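Local structure of Mypaa.01249.c (Mycobacterium paratuberculosis, 3RD5) at residues A171-R182 with R267-W278; A192-S200 with D227-A238. The protein is of unknown specific function but is probably an oxidoreductase of the short-chain dehydrogenase/reductase family. One frame throughout, in Å; residues are numbered along the deposited sequence.

Overall arrangement
Both contacts are largely buried, and each packs a helix against another part of the SDR Rossmann fold, with helix 161-185 and strand 191-195 adjacent in the chain. Contact 1 joins two helices, 161-185 and 271-285, through an apolar crossing at Leu174 and Ala274 and a charged end at Glu178, Arg181 and Arg182, with waters bridging polar groups between the segments. Contact 2 lies nearer the centre of the chain: small residues of strand 191-195 and the loop after it lie along helix 226-240, and polar bonds gather at the loop end. Contact 2 is nested within the chain loop that contact 1 closes. They meet where Gln180 OE1 probably accepts a hydrogen bond from Ala192 N at 2.9 Å.

Contact 1: residues A171-R182 with R267-W278; sequences ANLLFTSELQRR and RAKDAGMAAALW. With EDO (1,2-ethanediol), chain C.
Trp278 drives its indole into the hole formed by Phe175, Glu178, Leu179 and Arg182, a knob-into-hole fit that buries much of this large side chain. In the conformer described, Arg182 lays its guanidinium over one face of the indole as a cation-pi stack, CZ standing 3.8 Å from the centroid of the five-membered ring with the two planes 17° apart. Phe175 meets the other end of the indole rim to rim, CD1 3.6 Å from Trp278 CZ3. Glu178 CG, anti to the backbone N (chi1 177°), lies 3.6 Å from Trp278 CE3, and the bend at chi2 then turns the carboxylate to Ala275.

Two arginines hold that carboxylate. Arg181 grips it side-on with NE and NH2, and Arg182 NE adds a bond of 3.0 Å to Glu178 OE2, so the acid also steadies the guanidinium on the indole. Trp278 NE1 is hydrogen-bonded to Glu282 OE2.

Further along, Leu174 fills the crossing where its CA comes within 4.7 Å of Ala274 CA. An alanine suits this spot because its small CB can sit 3.6 Å from Leu174 O. Leu174 CD1 reaches Met273, and its CB meets Leu277 CD2. Asp270 is the N-cap of helix 271-285, its OD1 accepting from Met273 N; an ethanediol, probably from the crystallisation liquor, donates to both its oxygens.

The axes of 171-182 and 271-278 cross at -91°, 8.6 Å apart. Leu173, Thr176 and Leu179 face strand 191-195, helix 271-285 lies across helix 161-185, and helix 110-126 touches Ala171, Phe175 and Trp278.

Contact 2: residues A192-S200 with D227-A238; sequences ALAAHPGYS and DADFGARQTLYA
Strand 191-195 of the Rossmann sheet and the loop leaving its C-terminal end pack along helix 226-240; segments 192-195 and 227-238 run nearly antiparallel, at 164°, with their axes 7.7 Å apart. Small residues permit the close approach. Ala195 CB rests 3.7 Å from Gln234 O and also touches Ala238 CB, while Leu193, a longer residue, carries CD1 to the carbonyl of Ala238. The backbones come nearest at Pro197 and Gly231, with 3.8 Å between Pro197 CA and Gly231 CA. Gly231, having no side chain, leaves the room in which Pro197 CB sits, 3.5 Å from Gly231 CA.

Gln234 CG, anti to the carbonyl carbon, lies 3.1 Å from His196 O, and the bend at chi2 (-51°) carries the amide back along its own helix. There NE2 donates to Phe230 O at 3.0 Å and lies over one face of the Phe230 ring; OE1 is hydrogen-bonded to Thr259 OG1.

Beyond Gly198, Tyr199 CE2 touches Phe230 CD2 at 3.8 Å, the two rings near parallel but slid apart. With chi1 at 64°, the Tyr199 ring reaches the helix and its OH donates to Asp227 OD1 at 2.6 Å. The oxygen lies at the ring edge, yet the hydroxyl approaches from above the carboxylate plane. A water links Ser200 OG to Asp227 O.

Small and aliphatic side chains therefore pack the strand on the helix backbone and on Ala238, whereas the short phenol-carboxylate hydrogen bond and the water tie the loop to the helix at its more exposed end.

Contact 1: residues A171-R182 with R267-W278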
loop_
_atom_site.group_PDB
_atom_site.type_symbol
_atom_site.label_atom_id
_atom_site.label_comp_id
_atom_site.label_asym_id
_atom_site.label_seq_id
_atom_site.Cartn_x
_atom_site.Cartn_y
_atom_site.Cartn_z
ATOM N N ALA A 171 -1.119 -10.817 -1.807
ATOM C CA ALA A 171 0.005 -10.313 -2.590
ATOM C C ALA A 171 0.704 -9.132 -1.924
ATOM O O ALA A 171 1.930 -9.058 -1.885
ATOM C CB ALA A 171 -0.421 -9.969 -4.020
ATOM N N ASN A 172 -0.076 -8.237 -1.296
ATOM C CA ASN A 172 0.500 -7.082 -0.604
ATOM C C ASN A 172 1.455 -7.513 0.509
ATOM O O ASN A 172 2.495 -6.879 0.747
ATOM C CB ASN A 172 -0.583 -6.217 0.057
ATOM C CG ASN A 172 -1.493 -5.446 -0.892
ATOM O OD1 ASN A 172 -2.676 -5.237 -0.547
ATOM N ND2 ASN A 172 -0.978 -4.926 -2.016
ATOM N N LEU A 173 1.116 -8.589 1.216
ATOM C CA LEU A 173 1.964 -9.115 2.288
ATOM C C LEU A 173 3.202 -9.857 1.766
ATOM O O LEU A 173 4.313 -9.677 2.277
ATOM C CB LEU A 173 1.143 -9.998 3.259
ATOM C CG LEU A 173 0.183 -9.184 4.106
ATOM C CD1 LEU A 173 -0.745 -10.100 4.903
ATOM C CD2 LEU A 173 0.950 -8.339 5.157
ATOM N N LEU A 174 2.997 -10.709 0.763
ATOM C CA LEU A 174 4.116 -11.421 0.143
ATOM C C LEU A 174 5.089 -10.433 -0.493
ATOM O O LEU A 174 6.312 -10.653 -0.492
ATOM C CB LEU A 174 3.572 -12.404 -0.875
ATOM C CG LEU A 174 2.799 -13.601 -0.322
ATOM C CD1 LEU A 174 2.090 -14.333 -1.471
ATOM C CD2 LEU A 174 3.706 -14.574 0.458
ATOM N N PHE A 175 4.555 -9.357 -1.061
ATOM C CA PHE A 175 5.357 -8.225 -1.597
ATOM C C PHE A 175 6.249 -7.649 -0.512
ATOM O O PHE A 175 7.463 -7.442 -0.679
ATOM C CB PHE A 175 4.420 -7.156 -2.150
ATOM C CG PHE A 175 5.105 -5.886 -2.512
ATOM C CD1 PHE A 175 5.939 -5.781 -3.586
ATOM C CD2 PHE A 175 4.830 -4.760 -1.770
ATOM C CE1 PHE A 175 6.541 -4.567 -3.907
ATOM C CE2 PHE A 175 5.379 -3.546 -2.112
ATOM C CZ PHE A 175 6.264 -3.468 -3.173
ATOM N N THR A 176 5.631 -7.346 0.634
ATOM C CA THR A 176 6.351 -6.762 1.764
ATOM C C THR A 176 7.478 -7.668 2.275
ATOM O O THR A 176 8.613 -7.203 2.481
ATOM C CB THR A 176 5.378 -6.458 2.878
ATOM O OG1 THR A 176 4.392 -5.499 2.446
ATOM C CG2 THR A 176 6.091 -5.902 4.169
ATOM N N SER A 177 7.206 -8.957 2.428
ATOM C CA SER A 177 8.227 -9.911 2.906
ATOM C C SER A 177 9.391 -10.030 1.940
ATOM O O SER A 177 10.552 -10.003 2.342
ATOM C CB SER A 177 7.605 -11.285 3.114
ATOM O OG SER A 177 6.657 -11.261 4.165
ATOM N N GLU A 178 9.086 -10.179 0.644
ATOM C CA GLU A 178 10.149 -10.350 -0.341
ATOM C C GLU A 178 10.917 -9.051 -0.545
ATOM O O GLU A 178 12.132 -9.077 -0.688
ATOM C CB GLU A 178 9.618 -10.921 -1.645
ATOM C CG GLU A 178 10.626 -11.083 -2.770
ATOM C CD GLU A 178 11.695 -12.111 -2.574
ATOM O OE1 GLU A 178 11.678 -12.840 -1.572
ATOM O OE2 GLU A 178 12.557 -12.180 -3.502
ATOM N N LEU A 179 10.231 -7.922 -0.516
ATOM C CA LEU A 179 10.915 -6.615 -0.622
ATOM C C LEU A 179 11.897 -6.493 0.554
ATOM O O LEU A 179 13.064 -6.119 0.370
ATOM C CB LEU A 179 9.912 -5.451 -0.602
ATOM C CG LEU A 179 10.527 -4.057 -0.630
ATOM C CD1 LEU A 179 11.508 -3.836 -1.799
ATOM C CD2 LEU A 179 9.423 -3.011 -0.682
ATOM N N GLN A 180 11.468 -6.816 1.780
ATOM C CA GLN A 180 12.384 -6.716 2.896
ATOM C C GLN A 180 13.571 -7.653 2.731
ATOM O O GLN A 180 14.712 -7.270 3.021
ATOM C CB GLN A 180 11.667 -6.961 4.226
ATOM C CG GLN A 180 12.617 -6.754 5.422
ATOM C CD GLN A 180 13.119 -5.342 5.501
ATOM O OE1 GLN A 180 12.349 -4.417 5.675
ATOM N NE2 GLN A 180 14.440 -5.161 5.410
ATOM N N ARG A 181 13.322 -8.879 2.263
ATOM C CA ARG A 181 14.437 -9.839 2.049
ATOM C C ARG A 181 15.460 -9.234 1.085
ATOM O O ARG A 181 16.683 -9.322 1.338
ATOM C CB ARG A 181 13.931 -11.155 1.525
ATOM C CG ARG A 181 14.986 -12.238 1.479
ATOM C CD ARG A 181 14.479 -13.478 0.781
ATOM N NE ARG A 181 14.322 -13.302 -0.649
ATOM C CZ ARG A 181 15.326 -13.283 -1.528
ATOM N NH1 ARG A 181 16.601 -13.435 -1.125
ATOM N NH2 ARG A 181 15.080 -13.138 -2.829
ATOM N N ARG A 182 14.989 -8.621 0.015
ATOM C CA ARG A 182 15.875 -8.013 -0.970
ATOM C C ARG A 182 16.608 -6.787 -0.451
ATOM O O ARG A 182 17.789 -6.578 -0.764
ATOM C CB ARG A 182 15.096 -7.723 -2.238
ATOM C CG ARG A 182 14.807 -8.984 -3.035
ATOM C CD ARG A 182 13.872 -8.690 -4.182
ATOM N NE ARG A 182 13.638 -9.820 -5.063
ATOM C CZ ARG A 182 14.190 -9.973 -6.273
ATOM N NH1 ARG A 182 15.007 -9.085 -6.754
ATOM N NH2 ARG A 182 13.845 -10.991 -7.042
ATOM N N ARG A 267 -0.122 -18.915 4.437
ATOM C CA ARG A 267 0.263 -18.629 3.050
ATOM C C ARG A 267 1.038 -17.328 2.896
ATOM O O ARG A 267 1.906 -17.204 2.043
ATOM C CB ARG A 267 -0.954 -18.681 2.126
ATOM C CG ARG A 267 -1.416 -20.095 1.934
ATOM C CD ARG A 267 -2.433 -20.281 0.820
ATOM N NE ARG A 267 -3.724 -19.708 1.133
ATOM C CZ ARG A 267 -4.727 -20.319 1.775
ATOM N NH1 ARG A 267 -5.892 -19.687 1.923
ATOM N NH2 ARG A 267 -4.615 -21.559 2.251
ATOM N N ALA A 268 0.745 -16.333 3.729
ATOM C CA ALA A 268 1.540 -15.100 3.709
ATOM C C ALA A 268 2.964 -15.285 4.208
ATOM O O ALA A 268 3.811 -14.429 3.934
ATOM C CB ALA A 268 0.822 -13.984 4.541
ATOM N N LYS A 269 3.235 -16.373 4.922
ATOM C CA LYS A 269 4.576 -16.684 5.435
ATOM C C LYS A 269 5.371 -17.611 4.538
ATOM O O LYS A 269 6.456 -18.043 4.922
ATOM C CB LYS A 269 4.479 -17.215 6.880
ATOM C CG LYS A 269 3.918 -16.142 7.821
ATOM C CD LYS A 269 3.899 -16.558 9.278
ATOM C CE LYS A 269 2.569 -17.045 9.742
ATOM N NZ LYS A 269 2.582 -17.248 11.239
ATOM N N ASP A 270 4.867 -17.918 3.341
ATOM C CA ASP A 270 5.529 -18.827 2.408
ATOM C C ASP A 270 6.582 -18.046 1.604
ATOM O O ASP A 270 6.257 -17.261 0.714
ATOM C CB ASP A 270 4.481 -19.469 1.499
ATOM C CG ASP A 270 5.055 -20.546 0.577
ATOM O OD1 ASP A 270 6.214 -20.478 0.183
ATOM O OD2 ASP A 270 4.275 -21.442 0.168
ATOM N N ALA A 271 7.850 -18.225 1.964
ATOM C CA ALA A 271 8.922 -17.478 1.347
ATOM C C ALA A 271 9.129 -17.860 -0.112
ATOM O O ALA A 271 9.469 -17.006 -0.922
ATOM C CB ALA A 271 10.246 -17.681 2.140
ATOM N N GLY A 272 8.932 -19.126 -0.450
ATOM C CA GLY A 272 8.998 -19.536 -1.845
ATOM C C GLY A 272 7.958 -18.867 -2.721
ATOM O O GLY A 272 8.256 -18.432 -3.821
ATOM N N MET A 273 6.733 -18.793 -2.225
ATOM C CA MET A 273 5.694 -18.103 -2.974
ATOM C C MET A 273 5.974 -16.613 -3.069
ATOM O O MET A 273 5.743 -16.019 -4.113
ATOM C CB MET A 273 4.303 -18.344 -2.382
ATOM C CG MET A 273 3.184 -17.688 -3.159
ATOM S SD MET A 273 3.019 -18.278 -4.863
ATOM C CE MET A 273 2.181 -19.749 -4.547
ATOM N N ALA A 274 6.495 -15.988 -2.019
ATOM C CA ALA A 274 6.817 -14.570 -2.115
ATOM C C ALA A 274 7.844 -14.316 -3.225
ATOM O O ALA A 274 7.732 -13.367 -4.008
ATOM C CB ALA A 274 7.353 -14.057 -0.757
ATOM N N ALA A 275 8.888 -15.143 -3.297
ATOM C CA ALA A 275 9.880 -15.028 -4.304
ATOM C C ALA A 275 9.374 -15.334 -5.733
ATOM O O ALA A 275 9.745 -14.627 -6.682
ATOM C CB ALA A 275 11.140 -15.860 -3.908
ATOM N N ALA A 276 8.489 -16.346 -5.881
ATOM C CA ALA A 276 7.906 -16.671 -7.179
ATOM C C ALA A 276 6.967 -15.568 -7.653
ATOM O O ALA A 276 7.004 -15.165 -8.820
ATOM C CB ALA A 276 7.111 -17.996 -7.087
ATOM N N LEU A 277 6.154 -15.046 -6.733
ATOM C CA LEU A 277 5.252 -13.935 -7.064
ATOM C C LEU A 277 6.048 -12.708 -7.508
ATOM O O LEU A 277 5.632 -11.991 -8.414
ATOM C CB LEU A 277 4.339 -13.585 -5.880
ATOM C CG LEU A 277 3.474 -12.333 -6.088
ATOM C CD1 LEU A 277 2.426 -12.512 -7.201
ATOM C CD2 LEU A 277 2.797 -12.003 -4.758
ATOM N N TRP A 278 7.189 -12.450 -6.860
ATOM C CA TRP A 278 8.033 -11.344 -7.267
ATOM C C TRP A 278 8.489 -11.481 -8.708
ATOM O O TRP A 278 8.431 -10.520 -9.503
ATOM C CB TRP A 278 9.240 -11.237 -6.316
ATOM C CG TRP A 278 10.014 -9.968 -6.528
ATOM C CD1 TRP A 278 10.890 -9.698 -7.537
ATOM C CD2 TRP A 278 9.902 -8.751 -5.761
ATOM N NE1 TRP A 278 11.303 -8.389 -7.458
ATOM C CE2 TRP A 278 10.723 -7.801 -6.371
ATOM C CE3 TRP A 278 9.188 -8.389 -4.599
ATOM C CZ2 TRP A 278 10.801 -6.472 -5.890
ATOM C CZ3 TRP A 278 9.269 -7.105 -4.133
ATOM C CH2 TRP A 278 10.099 -6.164 -4.769
HETATM C C1 EDO C . 7.252 -23.570 -0.585
HETATM O O1 EDO C . 7.384 -22.316 -1.241
HETATM C C2 EDO C . 6.031 -24.263 -1.170
HETATM O O2 EDO C . 5.093 -23.270 -1.608
HETATM O O HOH W 1 4.013 -11.746 4.288
HETATM O O HOH W 2 6.467 -11.019 -3.426
HETATM O O HOH W 3 10.766 -14.681 0.133
HETATM O O HOH W 4 12.222 -13.322 -6.773
#

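Contact 2: residues A192-S200 with D227-A238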
loop_
_atom_site.group_PDB
_atom_site.type_symbol
_atom_site.label_atom_id
_atom_site.label_comp_id
_atom_site.label_asym_id
_atom_site.label_seq_id
_atom_site.Cartn_x
_atom_site.Cartn_y
_atom_site.Cartn_z
ATOM N N ALA A 192 10.617 -2.342 4.654
ATOM C CA ALA A 192 9.285 -2.602 4.101
ATOM C C ALA A 192 8.382 -3.106 5.198
ATOM O O ALA A 192 8.684 -4.094 5.859
ATOM C CB ALA A 192 9.385 -3.654 2.948
ATOM N N LEU A 193 7.254 -2.420 5.391
ATOM C CA LEU A 193 6.292 -2.709 6.461
ATOM C C LEU A 193 4.921 -2.793 5.869
ATOM O O LEU A 193 4.662 -2.334 4.756
ATOM C CB LEU A 193 6.317 -1.573 7.519
ATOM C CG LEU A 193 7.689 -1.185 8.059
ATOM C CD1 LEU A 193 7.616 0.068 8.970
ATOM C CD2 LEU A 193 8.290 -2.338 8.834
ATOM N N ALA A 194 3.990 -3.375 6.609
ATOM C CA ALA A 194 2.596 -3.429 6.191
ATOM C C ALA A 194 1.684 -3.046 7.340
ATOM O O ALA A 194 2.072 -3.084 8.504
ATOM C CB ALA A 194 2.241 -4.860 5.645
ATOM N N ALA A 195 0.456 -2.651 6.994
ATOM C CA ALA A 195 -0.596 -2.302 7.952
ATOM C C ALA A 195 -1.918 -2.724 7.378
ATOM O O ALA A 195 -2.062 -2.898 6.163
ATOM C CB ALA A 195 -0.601 -0.759 8.220
ATOM N N HIS A 196 -2.937 -2.874 8.227
ATOM C CA HIS A 196 -4.292 -3.044 7.734
ATOM C C HIS A 196 -5.278 -2.328 8.644
ATOM O O HIS A 196 -5.018 -2.204 9.843
ATOM C CB HIS A 196 -4.650 -4.542 7.559
ATOM C CG HIS A 196 -4.991 -5.247 8.824
ATOM N ND1 HIS A 196 -6.291 -5.339 9.287
ATOM C CD2 HIS A 196 -4.206 -5.870 9.734
ATOM C CE1 HIS A 196 -6.280 -6.001 10.428
ATOM N NE2 HIS A 196 -5.031 -6.331 10.743
ATOM N N PRO A 197 -6.436 -1.920 8.081
ATOM C CA PRO A 197 -7.289 -0.959 8.803
ATOM C C PRO A 197 -8.324 -1.606 9.690
ATOM O O PRO A 197 -9.126 -0.866 10.298
ATOM C CB PRO A 197 -7.968 -0.191 7.664
ATOM C CG PRO A 197 -8.029 -1.197 6.562
ATOM C CD PRO A 197 -6.700 -1.882 6.623
ATOM N N GLY A 198 -8.359 -2.931 9.795
ATOM C CA GLY A 198 -9.440 -3.581 10.537
ATOM C C GLY A 198 -10.709 -3.724 9.727
ATOM O O GLY A 198 -10.688 -3.966 8.528
ATOM N N TYR A 199 -11.840 -3.542 10.401
ATOM C CA TYR A 199 -13.144 -3.911 9.867
ATOM C C TYR A 199 -13.545 -3.240 8.558
ATOM O O TYR A 199 -14.328 -3.798 7.781
ATOM C CB TYR A 199 -14.253 -3.654 10.928
ATOM C CG TYR A 199 -14.404 -2.188 11.299
ATOM C CD1 TYR A 199 -15.252 -1.359 10.565
ATOM C CD2 TYR A 199 -13.719 -1.632 12.360
ATOM C CE1 TYR A 199 -15.372 -0.007 10.872
ATOM C CE2 TYR A 199 -13.818 -0.262 12.673
ATOM C CZ TYR A 199 -14.665 0.533 11.930
ATOM O OH TYR A 199 -14.743 1.903 12.328
ATOM N N SER A 200 -13.079 -2.027 8.316
ATOM C CA SER A 200 -13.584 -1.281 7.130
ATOM C C SER A 200 -13.334 -1.949 5.809
ATOM O O SER A 200 -14.109 -1.756 4.869
ATOM C CB SER A 200 -12.966 0.103 7.084
ATOM O OG SER A 200 -11.590 0.074 6.989
ATOM N N ASP A 227 -14.613 5.610 10.901
ATOM C CA ASP A 227 -14.037 4.428 10.266
ATOM C C ASP A 227 -12.707 4.799 9.638
ATOM O O ASP A 227 -11.735 4.027 9.740
ATOM C CB ASP A 227 -14.953 3.807 9.186
ATOM C CG ASP A 227 -16.276 3.277 9.740
ATOM O OD1 ASP A 227 -16.475 3.210 10.972
ATOM O OD2 ASP A 227 -17.127 2.950 8.889
ATOM N N ALA A 228 -12.646 5.972 8.988
ATOM C CA ALA A 228 -11.418 6.405 8.374
ATOM C C ALA A 228 -10.368 6.697 9.438
ATOM O O ALA A 228 -9.200 6.351 9.228
ATOM C CB ALA A 228 -11.670 7.636 7.484
ATOM N N ASP A 229 -10.718 7.351 10.540
ATOM C CA ASP A 229 -9.731 7.575 11.599
ATOM C C ASP A 229 -9.155 6.272 12.145
ATOM O O ASP A 229 -7.931 6.139 12.356
ATOM C CB ASP A 229 -10.265 8.391 12.790
ATOM C CG ASP A 229 -10.567 9.842 12.486
ATOM O OD1 ASP A 229 -9.783 10.535 11.825
ATOM O OD2 ASP A 229 -11.584 10.323 13.060
ATOM N N PHE A 230 -10.014 5.301 12.428
ATOM C CA PHE A 230 -9.570 4.040 12.991
ATOM C C PHE A 230 -8.641 3.290 12.024
ATOM O O PHE A 230 -7.572 2.770 12.399
ATOM C CB PHE A 230 -10.763 3.151 13.382
ATOM C CG PHE A 230 -10.350 1.896 14.089
ATOM C CD1 PHE A 230 -9.980 1.921 15.431
ATOM C CD2 PHE A 230 -10.234 0.696 13.415
ATOM C CE1 PHE A 230 -9.574 0.748 16.065
ATOM C CE2 PHE A 230 -9.803 -0.452 14.054
ATOM C CZ PHE A 230 -9.460 -0.428 15.342
ATOM N N GLY A 231 -9.015 3.250 10.753
ATOM C CA GLY A 231 -8.184 2.579 9.789
ATOM C C GLY A 231 -6.849 3.263 9.571
ATOM O O GLY A 231 -5.785 2.621 9.481
ATOM N N ALA A 232 -6.883 4.597 9.485
ATOM C CA ALA A 232 -5.665 5.369 9.218
ATOM C C ALA A 232 -4.680 5.225 10.350
ATOM O O ALA A 232 -3.458 5.296 10.138
ATOM C CB ALA A 232 -6.000 6.863 8.971
ATOM N N ARG A 233 -5.185 5.073 11.572
ATOM C CA ARG A 233 -4.330 4.904 12.742
ATOM C C ARG A 233 -3.279 3.823 12.537
ATOM O O ARG A 233 -2.129 3.939 12.934
ATOM C CB ARG A 233 -5.186 4.580 13.956
ATOM C CG ARG A 233 -4.432 4.382 15.271
ATOM C CD ARG A 233 -5.337 3.831 16.377
ATOM N NE ARG A 233 -6.390 4.766 16.698
ATOM C CZ ARG A 233 -7.438 4.449 17.450
ATOM N NH1 ARG A 233 -7.583 3.215 17.889
ATOM N NH2 ARG A 233 -8.367 5.366 17.704
ATOM N N GLN A 234 -3.729 2.733 11.926
ATOM C CA GLN A 234 -2.881 1.560 11.753
ATOM C C GLN A 234 -1.720 1.902 10.813
ATOM O O GLN A 234 -0.541 1.599 11.092
ATOM C CB GLN A 234 -3.707 0.377 11.252
ATOM C CG GLN A 234 -5.088 0.159 11.894
ATOM C CD GLN A 234 -5.104 0.125 13.397
ATOM O OE1 GLN A 234 -4.174 -0.429 14.023
ATOM N NE2 GLN A 234 -6.189 0.689 14.002
ATOM N N THR A 235 -2.046 2.508 9.681
ATOM C CA THR A 235 -1.033 2.956 8.726
ATOM C C THR A 235 -0.067 3.970 9.349
ATOM O O THR A 235 1.139 3.901 9.135
ATOM C CB THR A 235 -1.678 3.577 7.502
ATOM O OG1 THR A 235 -2.596 2.654 6.911
ATOM C CG2 THR A 235 -0.640 3.974 6.460
ATOM N N LEU A 236 -0.622 4.902 10.117
ATOM C CA LEU A 236 0.180 5.967 10.728
ATOM C C LEU A 236 1.207 5.425 11.730
ATOM O O LEU A 236 2.317 5.924 11.839
ATOM C CB LEU A 236 -0.757 7.014 11.359
ATOM C CG LEU A 236 -1.556 7.877 10.365
ATOM C CD1 LEU A 236 -2.723 8.636 11.060
ATOM C CD2 LEU A 236 -0.625 8.840 9.601
ATOM N N TYR A 237 0.821 4.369 12.458
ATOM C CA TYR A 237 1.745 3.674 13.345
ATOM C C TYR A 237 2.880 3.012 12.535
ATOM O O TYR A 237 4.065 3.211 12.816
ATOM C CB TYR A 237 0.969 2.645 14.169
ATOM C CG TYR A 237 1.739 1.890 15.228
ATOM C CD1 TYR A 237 2.486 0.781 14.891
ATOM C CD2 TYR A 237 1.621 2.215 16.554
ATOM C CE1 TYR A 237 3.104 -0.011 15.868
ATOM C CE2 TYR A 237 2.237 1.429 17.527
ATOM C CZ TYR A 237 2.959 0.333 17.157
ATOM O OH TYR A 237 3.562 -0.445 18.149
ATOM N N ALA A 238 2.533 2.297 11.469
ATOM C CA ALA A 238 3.547 1.687 10.601
ATOM C C ALA A 238 4.468 2.721 9.940
ATOM O O ALA A 238 5.656 2.479 9.775
ATOM C CB ALA A 238 2.886 0.812 9.525
HETATM O O HOH W 5 -10.838 2.649 7.393
#